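Local structure of encapsidation protein (Bacillus phage phi29, 5HD9) at residues R14-V19 and L165-V170; V157-P162 and P171-R176. The protein is the DNA packaging ATPase of the phage, whose N-terminal ASCE-type domain probably uses ATP to help drive viral DNA into the prohead. All blocks are in the same frame, centred on the assembly; numbering follows the deposited sequence.

Contact 1 (R14-V19 and L165-V170)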
ATOM      1  N   ARG A  14      -3.047   1.758  12.820  1.00 15.24           N
ATOM      2  CA  ARG A  14      -2.317   2.999  12.555  1.00 15.16           C
ATOM      3  C   ARG A  14      -2.621   3.510  11.148  1.00 14.48           C
ATOM      4  O   ARG A  14      -2.830   2.723  10.227  1.00 12.29           O
ATOM      5  CB  ARG A  14      -0.805   2.792  12.729  1.00 14.14           C
ATOM      6  CG  ARG A  14      -0.376   2.342  14.129  1.00 15.25           C
ATOM      7  CD  ARG A  14      -1.084   3.145  15.217  1.00 16.97           C
ATOM      8  NE  ARG A  14      -0.332   3.210  16.471  1.00 17.61           N
ATOM      9  CZ  ARG A  14      -0.595   2.502  17.569  1.00 19.25           C
ATOM     10  NH1 ARG A  14      -1.600   1.632  17.607  1.00 18.91           N
ATOM     11  NH2 ARG A  14       0.160   2.667  18.647  1.00 21.33           N
ATOM     12  N   ILE A  15      -2.644   4.832  10.991  1.00 13.93           N
ATOM     13  CA  ILE A  15      -2.965   5.454   9.708  1.00 16.47           C
ATOM     14  C   ILE A  15      -1.852   5.230   8.694  1.00 13.35           C
ATOM     15  O   ILE A  15      -2.112   5.113   7.494  1.00 13.32           O
ATOM     16  CB  ILE A  15      -3.203   6.975   9.858  1.00 21.59           C
ATOM     17  CG1 ILE A  15      -4.381   7.247  10.795  1.00 32.97           C
ATOM     18  CG2 ILE A  15      -3.452   7.629   8.503  1.00 20.80           C
ATOM     19  CD1 ILE A  15      -5.709   6.739  10.301  1.00 44.25           C
ATOM     20  N   LEU A  16      -0.616   5.179   9.184  1.00 12.32           N
ATOM     21  CA  LEU A  16       0.556   5.015   8.328  1.00 14.60           C
ATOM     22  C   LEU A  16       1.334   3.766   8.742  1.00 11.53           C
ATOM     23  O   LEU A  16       1.676   3.596   9.909  1.00 13.29           O
ATOM     24  CB  LEU A  16       1.439   6.265   8.405  1.00 19.42           C
ATOM     25  CG  LEU A  16       2.213   6.731   7.168  1.00 29.66           C
ATOM     26  CD1 LEU A  16       1.355   6.789   5.914  1.00 30.95           C
ATOM     27  CD2 LEU A  16       2.812   8.101   7.448  1.00 36.62           C
ATOM     28  N   ASN A  17       1.589   2.885   7.779  1.00 10.60           N
ATOM     29  CA  ASN A  17       2.260   1.614   8.040  1.00 13.13           C
ATOM     30  C   ASN A  17       3.363   1.345   7.024  1.00 10.63           C
ATOM     31  O   ASN A  17       3.167   1.527   5.821  1.00 10.41           O
ATOM     32  CB  ASN A  17       1.255   0.457   8.015  1.00 14.68           C
ATOM     33  CG  ASN A  17       0.102   0.659   8.977  1.00 12.47           C
ATOM     34  OD1 ASN A  17       0.150   0.211  10.122  1.00 13.73           O
ATOM     35  ND2 ASN A  17      -0.947   1.326   8.513  1.00 10.80           N
ATOM     36  N   PHE A  18       4.521   0.911   7.519  1.00 10.66           N
ATOM     37  CA  PHE A  18       5.654   0.567   6.665  1.00 11.27           C
ATOM     38  C   PHE A  18       6.105  -0.868   6.934  1.00 11.85           C
ATOM     39  O   PHE A  18       6.601  -1.172   8.014  1.00 15.24           O
ATOM     40  CB  PHE A  18       6.823   1.530   6.896  1.00 13.38           C
ATOM     41  CG  PHE A  18       6.441   2.983   6.820  1.00 12.27           C
ATOM     42  CD1 PHE A  18       6.057   3.671   7.957  1.00 12.40           C
ATOM     43  CD2 PHE A  18       6.478   3.662   5.614  1.00 13.48           C
ATOM     44  CE1 PHE A  18       5.709   5.007   7.895  1.00 10.85           C
ATOM     45  CE2 PHE A  18       6.129   5.000   5.546  1.00 14.02           C
ATOM     46  CZ  PHE A  18       5.746   5.671   6.691  1.00 11.64           C
ATOM     47  N   VAL A  19       5.927  -1.744   5.948  1.00 11.62           N
ATOM     48  CA  VAL A  19       6.402  -3.121   6.047  1.00 12.65           C
ATOM     49  C   VAL A  19       7.636  -3.272   5.166  1.00 15.24           C
ATOM     50  O   VAL A  19       7.556  -3.121   3.944  1.00 15.09           O
ATOM     51  CB  VAL A  19       5.323  -4.133   5.628  1.00 13.30           C
ATOM     52  CG1 VAL A  19       5.750  -5.547   5.998  1.00 14.44           C
ATOM     53  CG2 VAL A  19       3.990  -3.795   6.293  1.00 11.89           C
ATOM     54  N   LEU A 165      12.652   9.701   7.881  1.00 18.06           N
ATOM     55  CA  LEU A 165      13.272  10.965   8.255  1.00 20.42           C
ATOM     56  C   LEU A 165      12.216  12.033   8.522  1.00 20.17           C
ATOM     57  O   LEU A 165      12.278  12.746   9.523  1.00 21.67           O
ATOM     58  CB  LEU A 165      14.223  11.441   7.159  1.00 22.30           C
ATOM     59  CG  LEU A 165      15.459  10.580   6.897  1.00 23.73           C
ATOM     60  CD1 LEU A 165      16.225  11.123   5.701  1.00 26.02           C
ATOM     61  CD2 LEU A 165      16.353  10.519   8.124  1.00 25.90           C
ATOM     62  N   PHE A 166      11.245  12.132   7.621  1.00 19.06           N
ATOM     63  CA  PHE A 166      10.229  13.178   7.694  1.00 20.00           C
ATOM     64  C   PHE A 166       9.414  13.051   8.979  1.00 19.32           C
ATOM     65  O   PHE A 166       9.174  14.040   9.671  1.00 20.31           O
ATOM     66  CB  PHE A 166       9.315  13.114   6.464  1.00 20.54           C
ATOM     67  CG  PHE A 166       8.360  14.269   6.348  1.00 23.90           C
ATOM     68  CD1 PHE A 166       7.165  14.271   7.047  1.00 25.27           C
ATOM     69  CD2 PHE A 166       8.653  15.346   5.529  1.00 29.02           C
ATOM     70  CE1 PHE A 166       6.286  15.332   6.935  1.00 29.90           C
ATOM     71  CE2 PHE A 166       7.778  16.408   5.416  1.00 32.97           C
ATOM     72  CZ  PHE A 166       6.592  16.400   6.119  1.00 32.27           C
ATOM     73  N   PHE A 167       9.011  11.825   9.301  1.00 17.10           N
ATOM     74  CA  PHE A 167       8.154  11.573  10.458  1.00 17.62           C
ATOM     75  C   PHE A 167       8.938  11.310  11.744  1.00 19.58           C
ATOM     76  O   PHE A 167       8.347  11.091  12.801  1.00 21.66           O
ATOM     77  CB  PHE A 167       7.228  10.392  10.165  1.00 16.19           C
ATOM     78  CG  PHE A 167       6.270  10.646   9.033  1.00 17.33           C
ATOM     79  CD1 PHE A 167       5.279  11.604   9.152  1.00 23.03           C
ATOM     80  CD2 PHE A 167       6.360   9.927   7.853  1.00 18.13           C
ATOM     81  CE1 PHE A 167       4.397  11.842   8.114  1.00 25.68           C
ATOM     82  CE2 PHE A 167       5.482  10.160   6.812  1.00 20.49           C
ATOM     83  CZ  PHE A 167       4.498  11.118   6.943  1.00 24.28           C
ATOM     84  N   ASN A 168      10.263  11.338  11.649  1.00 17.84           N
ATOM     85  CA  ASN A 168      11.131  11.135  12.809  1.00 17.29           C
ATOM     86  C   ASN A 168      10.974   9.729  13.375  1.00 16.59           C
ATOM     87  O   ASN A 168      10.808   9.541  14.582  1.00 15.92           O
ATOM     88  CB  ASN A 168      10.845  12.179  13.892  1.00 20.19           C
ATOM     89  CG  ASN A 168      11.924  12.224  14.959  1.00 22.80           C
ATOM     90  OD1 ASN A 168      12.974  11.594  14.827  1.00 19.61           O
ATOM     91  ND2 ASN A 168      11.671  12.978  16.024  1.00 27.17           N
ATOM     92  N   LEU A 169      11.031   8.746  12.482  1.00 15.21           N
ATOM     93  CA  LEU A 169      10.947   7.342  12.855  1.00 16.61           C
ATOM     94  C   LEU A 169      12.330   6.700  12.768  1.00 18.04           C
ATOM     95  O   LEU A 169      12.934   6.659  11.697  1.00 17.94           O
ATOM     96  CB  LEU A 169       9.958   6.606  11.946  1.00 14.14           C
ATOM     97  CG  LEU A 169       8.605   7.304  11.773  1.00 13.56           C
ATOM     98  CD1 LEU A 169       7.754   6.583  10.746  1.00 15.14           C
ATOM     99  CD2 LEU A 169       7.871   7.400  13.100  1.00 12.72           C
ATOM    100  N   VAL A 170      12.834   6.228  13.905  1.00 18.30           N
ATOM    101  CA  VAL A 170      14.122   5.543  13.961  1.00 21.00           C
ATOM    102  C   VAL A 170      13.925   4.196  14.644  1.00 22.99           C
ATOM    103  O   VAL A 170      14.075   4.088  15.862  1.00 24.39           O
ATOM    104  CB  VAL A 170      15.173   6.391  14.707  1.00 27.05           C
ATOM    105  CG1 VAL A 170      16.463   5.593  14.974  1.00 33.01           C
ATOM    106  CG2 VAL A 170      15.463   7.655  13.907  1.00 27.79           C
TER

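Contact 2 (V157-P162 and P171-R176)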
ATOM      1  N   VAL A 157      15.312  -2.299   3.179  1.00 27.33           N
ATOM      2  CA  VAL A 157      15.235  -2.011   4.598  1.00 31.26           C
ATOM      3  C   VAL A 157      16.192  -0.848   4.863  1.00 35.19           C
ATOM      4  O   VAL A 157      17.052  -0.891   5.738  1.00 41.59           O
ATOM      5  CB  VAL A 157      15.544  -3.290   5.437  1.00 33.36           C
ATOM      6  CG1 VAL A 157      16.842  -3.933   4.984  1.00 41.17           C
ATOM      7  CG2 VAL A 157      15.525  -3.023   6.951  1.00 30.17           C
ATOM      8  N   SER A 158      16.038   0.195   4.051  1.00 31.92           N
ATOM      9  CA  SER A 158      16.704   1.465   4.296  1.00 31.25           C
ATOM     10  C   SER A 158      15.982   2.171   5.429  1.00 26.57           C
ATOM     11  O   SER A 158      14.894   2.715   5.245  1.00 21.11           O
ATOM     12  CB  SER A 158      16.717   2.338   3.041  1.00 32.25           C
ATOM     13  OG  SER A 158      17.250   3.620   3.325  1.00 34.44           O
ATOM     14  N   VAL A 159      16.595   2.138   6.605  1.00 29.07           N
ATOM     15  CA  VAL A 159      16.007   2.700   7.811  1.00 33.86           C
ATOM     16  C   VAL A 159      16.095   4.227   7.770  1.00 36.24           C
ATOM     17  O   VAL A 159      15.485   4.923   8.583  1.00 40.12           O
ATOM     18  CB  VAL A 159      16.719   2.133   9.062  1.00 43.44           C
ATOM     19  CG1 VAL A 159      16.132   2.698  10.347  1.00 53.31           C
ATOM     20  CG2 VAL A 159      16.646   0.601   9.054  1.00 40.14           C
ATOM     21  N   VAL A 160      16.842   4.744   6.799  1.00 35.78           N
ATOM     22  CA  VAL A 160      16.994   6.180   6.619  1.00 33.54           C
ATOM     23  C   VAL A 160      16.513   6.546   5.218  1.00 30.21           C
ATOM     24  O   VAL A 160      17.295   6.713   4.284  1.00 36.88           O
ATOM     25  CB  VAL A 160      18.466   6.607   6.882  1.00 44.30           C
ATOM     26  CG1 VAL A 160      18.798   7.993   6.325  1.00 43.92           C
ATOM     27  CG2 VAL A 160      18.736   6.570   8.380  1.00 46.37           C
ATOM     28  N   ASN A 161      15.191   6.628   5.093  1.00 27.08           N
ATOM     29  CA  ASN A 161      14.528   7.026   3.861  1.00 21.54           C
ATOM     30  C   ASN A 161      13.684   8.271   4.136  1.00 20.59           C
ATOM     31  O   ASN A 161      13.460   8.616   5.294  1.00 21.04           O
ATOM     32  CB  ASN A 161      13.667   5.882   3.324  1.00 19.55           C
ATOM     33  CG  ASN A 161      12.467   5.588   4.204  1.00 16.46           C
ATOM     34  OD1 ASN A 161      11.456   6.285   4.149  1.00 19.51           O
ATOM     35  ND2 ASN A 161      12.572   4.544   5.017  1.00 16.95           N
ATOM     36  N   PRO A 162      13.214   8.950   3.079  1.00 20.75           N
ATOM     37  CA  PRO A 162      12.523  10.232   3.270  1.00 20.83           C
ATOM     38  C   PRO A 162      11.342  10.164   4.236  1.00 19.85           C
ATOM     39  O   PRO A 162      11.123  11.115   4.986  1.00 22.17           O
ATOM     40  CB  PRO A 162      12.044  10.582   1.858  1.00 23.84           C
ATOM     41  CG  PRO A 162      12.983   9.867   0.952  1.00 26.44           C
ATOM     42  CD  PRO A 162      13.315   8.590   1.653  1.00 25.75           C
ATOM     43  N   PRO A 171      13.579   3.161  13.855  1.00 22.34           N
ATOM     44  CA  PRO A 171      13.210   1.858  14.413  1.00 18.38           C
ATOM     45  C   PRO A 171      14.383   1.060  14.960  1.00 19.85           C
ATOM     46  O   PRO A 171      15.533   1.281  14.577  1.00 22.26           O
ATOM     47  CB  PRO A 171      12.593   1.135  13.213  1.00 19.08           C
ATOM     48  CG  PRO A 171      13.312   1.704  12.045  1.00 20.47           C
ATOM     49  CD  PRO A 171      13.503   3.157  12.383  1.00 22.06           C
ATOM     50  N   ASP A 172      14.068   0.142  15.866  1.00 18.13           N
ATOM     51  CA  ASP A 172      15.017  -0.843  16.359  1.00 18.54           C
ATOM     52  C   ASP A 172      14.926  -2.065  15.454  1.00 18.70           C
ATOM     53  O   ASP A 172      13.882  -2.705  15.383  1.00 20.22           O
ATOM     54  CB  ASP A 172      14.700  -1.205  17.815  1.00 20.75           C
ATOM     55  CG  ASP A 172      15.683  -2.196  18.411  1.00 25.53           C
ATOM     56  OD1 ASP A 172      16.435  -2.847  17.657  1.00 26.05           O
ATOM     57  OD2 ASP A 172      15.690  -2.333  19.651  1.00 30.46           O
ATOM     58  N   VAL A 173      16.017  -2.382  14.763  1.00 23.88           N
ATOM     59  CA  VAL A 173      16.016  -3.488  13.805  1.00 27.07           C
ATOM     60  C   VAL A 173      15.885  -4.857  14.478  1.00 25.19           C
ATOM     61  O   VAL A 173      15.618  -5.850  13.802  1.00 26.04           O
ATOM     62  CB  VAL A 173      17.297  -3.492  12.926  1.00 23.01           C
ATOM     63  CG1 VAL A 173      17.254  -2.347  11.923  1.00 24.69           C
ATOM     64  CG2 VAL A 173      18.560  -3.433  13.782  1.00 25.18           C
ATOM     65  N   ASN A 174      16.066  -4.912  15.797  1.00 20.40           N
ATOM     66  CA  ASN A 174      15.875  -6.160  16.537  1.00 21.19           C
ATOM     67  C   ASN A 174      14.400  -6.483  16.790  1.00 19.67           C
ATOM     68  O   ASN A 174      14.079  -7.556  17.297  1.00 22.70           O
ATOM     69  CB  ASN A 174      16.612  -6.111  17.881  1.00 27.73           C
ATOM     70  CG  ASN A 174      18.119  -6.103  17.725  1.00 37.82           C
ATOM     71  OD1 ASN A 174      18.643  -6.299  16.629  1.00 44.94           O
ATOM     72  ND2 ASN A 174      18.828  -5.891  18.830  1.00 40.80           N
ATOM     73  N   LYS A 175      13.511  -5.555  16.443  1.00 18.92           N
ATOM     74  CA  LYS A 175      12.080  -5.713  16.703  1.00 19.26           C
ATOM     75  C   LYS A 175      11.290  -5.944  15.419  1.00 17.11           C
ATOM     76  O   LYS A 175      11.527  -5.271  14.416  1.00 17.32           O
ATOM     77  CB  LYS A 175      11.523  -4.472  17.409  1.00 22.78           C
ATOM     78  CG  LYS A 175      12.093  -4.196  18.792  1.00 29.27           C
ATOM     79  CD  LYS A 175      11.502  -2.910  19.363  1.00 34.65           C
ATOM     80  CE  LYS A 175      11.896  -2.692  20.816  1.00 41.54           C
ATOM     81  NZ  LYS A 175      12.625  -1.407  21.017  1.00 43.25           N
ATOM     82  N   ARG A 176      10.344  -6.880  15.443  1.00 16.06           N
ATOM     83  CA  ARG A 176       9.448  -7.034  14.306  1.00 16.69           C
ATOM     84  C   ARG A 176       8.574  -5.793  14.187  1.00 15.68           C
ATOM     85  O   ARG A 176       8.333  -5.314  13.086  1.00 15.27           O
ATOM     86  CB  ARG A 176       8.562  -8.277  14.418  1.00 18.70           C
ATOM     87  CG  ARG A 176       7.589  -8.376  13.239  1.00 18.26           C
ATOM     88  CD  ARG A 176       6.816  -9.682  13.173  1.00 22.04           C
ATOM     89  NE  ARG A 176       5.903  -9.676  12.028  1.00 23.95           N
ATOM     90  CZ  ARG A 176       5.389 -10.763  11.459  1.00 26.95           C
ATOM     91  NH1 ARG A 176       5.691 -11.969  11.917  1.00 28.87           N
ATOM     92  NH2 ARG A 176       4.571 -10.642  10.421  1.00 28.12           N
TER

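Contact 1 (R14-V19 and L165-V170)
Leu16 meets Phe167 with one methyl, CD2, laid over a face of the aromatic ring. This CH-pi contact puts CD2 3.8 Å from the centroid of the Phe167 ring and 30° off its normal, displaced toward the CE2 and CZ side; CD2 of Leu16 comes within 3.4 Å of Phe167 CE2. The two side chains run at about a right angle. In Phe167 the CG is placed anti to the carbonyl carbon (chi1 -63°), which turns the ring toward the strand. Two residues further along each segment, Phe18 reaches out with the far end of its ring: CE1 lies 3.8 Å from Leu169 CD1, with these side chains again crossing nearly perpendicularly, while Phe18 CZ only grazes Phe167 CD2 at 4.5 Å. The chain turns at Asn168, whose positive phi closes a Schellman motif, and brings Leu169 back toward the sheet. Leu16, Phe18 and Leu169 are buried, forming an apolar seam. Strand 16-19, which leads into a probable P-loop, runs between strands 149-153 and 183-186; helix 162-167 packs across this part of the sheet, with helix 130-141 beside it touching Leu16 through Met138 and Phe167 through Val131.

Contact 2 (V157-P162 and P171-R176)
Val159 branches at CB into two methyls that go to different partners in the loop 171-176, one to Pro171 and the other to Val173. Its CB points toward that segment, and with CG1 anti to the backbone N (chi1 -180°) this methyl reaches CG and CD of Pro171. There CG1 of Val159 lies 3.4 Å from Pro171 CG and also 3.4 Å from Pro171 CD, closer than carbon atoms usually pack, so the methyl is pressed against the CG-CD bond of the proline. The other methyl, CG2, is anti to the carbonyl carbon and turns to Val173, where it meets CG1 at a looser 4.2 Å. Pro171 is buried, whereas Val173 lies at the exposed border of the contact. Both segments also carry hydrogen bonds of their own. Asn161 ND2 donates to Ser158 O at 3.0 Å, nearly straight at 170° and with the acceptor in its amide plane, while Asn161 OD1 caps helix 162-167 through the N of Phe164. On the opposing loop, Asp172 opens a type I turn and an Asx turn, its OD1 accepting from Asn174 N at 2.8 Å. The contact joins the connection that follows strand 149-153 to the one that leads into strand 177-179 at the edge of the sheet, bringing together the chain on the two sides of the short helix 162-167.

Contacts 1 and 2 have centres about 10 Å apart and are both built around helix 162-167. Along the chain their segments alternate: 14-19 comes first, then 157-162, 165-170 and 171-176. Contact 1 sets the last turn of this helix and the following residues on strand 16-19, inside the mixed sheet, while contact 2, further from the centre of the chain, brings together the loops before and after the helix. The two touch directly where Leu165 CD2 packs on Val160 CG1 at 3.9 Å. In the ASCE fold, contact 1 thus reaches the strand that runs into the probable Walker A loop, whereas contact 2 joins the flanking loops to each other.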